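Local coordinates for protein AggB (Escherichia coli, PDB 4PHX) that is the minor subunit of aggregative adherence fimbriae type I, an AfaD-like protein with an Ig-like fold that probably takes part in cell adhesion, at residues I39-N44 with G48-Q53. Residues are numbered along the deposited sequence; the frame is centred on the assembly and turned at random.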
loop_
_atom_site.group_PDB
_atom_site.type_symbol
_atom_site.label_atom_id
_atom_site.label_comp_id
_atom_site.label_asym_id
_atom_site.label_seq_id
_atom_site.Cartn_x
_atom_site.Cartn_y
_atom_site.Cartn_z
ATOM N N ILE B 39 11.130 21.829 16.750
ATOM C CA ILE B 39 11.797 21.075 17.798
ATOM C C ILE B 39 13.236 21.536 17.895
ATOM O O ILE B 39 13.879 21.755 16.863
ATOM C CB ILE B 39 11.813 19.583 17.502
ATOM C CG1 ILE B 39 10.378 19.040 17.410
ATOM C CG2 ILE B 39 12.679 18.833 18.550
ATOM C CD1 ILE B 39 10.316 17.551 17.227
ATOM N N ASN B 40 13.762 21.678 19.110
ATOM C CA ASN B 40 15.203 21.977 19.255
ATOM C C ASN B 40 16.070 20.727 19.241
ATOM O O ASN B 40 16.421 20.177 20.287
ATOM C CB ASN B 40 15.489 22.788 20.505
ATOM C CG ASN B 40 14.660 24.027 20.571
ATOM O OD1 ASN B 40 14.804 24.925 19.746
ATOM N ND2 ASN B 40 13.768 24.080 21.545
ATOM N N ALA B 41 16.380 20.266 18.040
ATOM C CA ALA B 41 17.193 19.078 17.853
ATOM C C ALA B 41 17.773 19.165 16.453
ATOM O O ALA B 41 17.342 19.999 15.654
ATOM C CB ALA B 41 16.357 17.852 18.010
ATOM N N SER B 42 18.759 18.329 16.165
ATOM C CA SER B 42 19.334 18.234 14.822
ATOM C C SER B 42 18.283 18.007 13.732
ATOM O O SER B 42 17.540 17.015 13.769
ATOM C CB SER B 42 20.338 17.086 14.780
ATOM O OG SER B 42 21.098 17.060 15.976
ATOM N N GLN B 43 18.235 18.918 12.758
ATOM C CA GLN B 43 17.331 18.751 11.619
ATOM C C GLN B 43 17.749 17.497 10.870
ATOM O O GLN B 43 18.807 16.946 11.140
ATOM C CB GLN B 43 17.332 19.970 10.677
ATOM C CG GLN B 43 16.182 19.944 9.645
ATOM C CD GLN B 43 16.336 20.942 8.502
ATOM O OE1 GLN B 43 16.306 22.158 8.708
ATOM N NE2 GLN B 43 16.481 20.424 7.283
ATOM N N ASN B 44 16.905 17.038 9.956
ATOM C CA ASN B 44 17.183 15.845 9.177
ATOM C C ASN B 44 16.323 15.799 7.930
ATOM O O ASN B 44 15.351 15.056 7.862
ATOM C CB ASN B 44 16.953 14.577 10.003
ATOM C CG ASN B 44 17.339 13.300 9.234
ATOM O OD1 ASN B 44 16.468 12.564 8.739
ATOM N ND2 ASN B 44 18.650 13.052 9.112
ATOM N N GLY B 48 10.153 20.525 8.949
ATOM C CA GLY B 48 10.872 20.333 10.185
ATOM C C GLY B 48 10.789 18.863 10.560
ATOM O O GLY B 48 9.843 18.408 11.227
ATOM N N HIS B 49 11.798 18.128 10.092
ATOM C CA HIS B 49 12.014 16.725 10.400
ATOM C C HIS B 49 13.350 16.595 11.131
ATOM O O HIS B 49 14.344 17.214 10.743
ATOM C CB HIS B 49 12.055 15.898 9.113
ATOM C CG HIS B 49 10.764 15.887 8.360
ATOM N ND1 HIS B 49 10.147 14.719 7.968
ATOM C CD2 HIS B 49 9.973 16.901 7.928
ATOM C CE1 HIS B 49 9.027 15.013 7.329
ATOM N NE2 HIS B 49 8.903 16.329 7.284
ATOM N N TYR B 50 13.384 15.760 12.158
ATOM C CA TYR B 50 14.494 15.770 13.088
ATOM C C TYR B 50 14.944 14.370 13.457
ATOM O O TYR B 50 14.202 13.410 13.282
ATOM C CB TYR B 50 14.060 16.475 14.378
ATOM C CG TYR B 50 13.470 17.855 14.202
ATOM C CD1 TYR B 50 14.263 18.998 14.350
ATOM C CD2 TYR B 50 12.111 18.024 13.933
ATOM C CE1 TYR B 50 13.719 20.274 14.212
ATOM C CE2 TYR B 50 11.567 19.273 13.785
ATOM C CZ TYR B 50 12.370 20.398 13.923
ATOM O OH TYR B 50 11.818 21.643 13.784
ATOM N N ILE B 51 16.148 14.275 14.012
ATOM C CA ILE B 51 16.633 13.046 14.632
ATOM C C ILE B 51 16.861 13.297 16.113
ATOM O O ILE B 51 17.486 14.283 16.485
ATOM C CB ILE B 51 17.976 12.600 14.015
ATOM C CG1 ILE B 51 17.791 12.180 12.556
ATOM C CG2 ILE B 51 18.587 11.476 14.835
ATOM C CD1 ILE B 51 17.660 10.682 12.380
ATOM N N VAL B 52 16.388 12.405 16.965
ATOM C CA VAL B 52 16.538 12.610 18.399
ATOM C C VAL B 52 17.332 11.496 19.061
ATOM O O VAL B 52 17.060 10.319 18.840
ATOM C CB VAL B 52 15.158 12.702 19.092
ATOM C CG1 VAL B 52 15.317 12.849 20.594
ATOM C CG2 VAL B 52 14.371 13.854 18.525
ATOM N N GLN B 53 18.286 11.883 19.903
ATOM C CA GLN B 53 19.169 10.953 20.597
ATOM C C GLN B 53 18.491 10.263 21.762
ATOM O O GLN B 53 17.828 10.905 22.573
ATOM C CB GLN B 53 20.405 11.688 21.141
ATOM C CG GLN B 53 21.443 12.046 20.097
ATOM C CD GLN B 53 21.939 10.829 19.328
ATOM O OE1 GLN B 53 21.400 10.488 18.273
ATOM N NE2 GLN B 53 22.976 10.173 19.852
#
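Ser42 O is approached by two groups of the strand 49-53: Ile51 N donates a hydrogen bond of 3.1 Å to it, nearly in line with the carbonyl, and the CA of Tyr50 adds a longer CA-H...O contact. Next to it Asn44 N reaches His49 O at 2.7 Å, a bond that counts as weak because its N-H...O angle is bent to 126°. These two bonds flank Gln43 and Tyr50, an antiparallel non-hydrogen-bonded pair with CA atoms 4.4 Å apart. With CG anti to Tyr50's own carbonyl carbon (chi1 -53°), the ring runs back to Ile39, and its OH accepts a hydrogen bond from Ile39 N at 3.1 Å. Over one face, Ile39 CB sits 3.6 Å from the ring centroid and 8° off the normal, a CH-pi contact, while Ala41 O lies in plane at the edge. Asn44 CG meets Ile51 CG1 at 3.5 Å, and Asn44 OD1 is hydrogen-bonded to Lys63 NZ of strand 61-67. Strand 34-39 belongs to one sheet of the Ig-like sandwich, and 49-53 is outermost, within the chain, in the other; the polar and CH-pi contacts around Tyr50 are consistent with its helping to set the path between them.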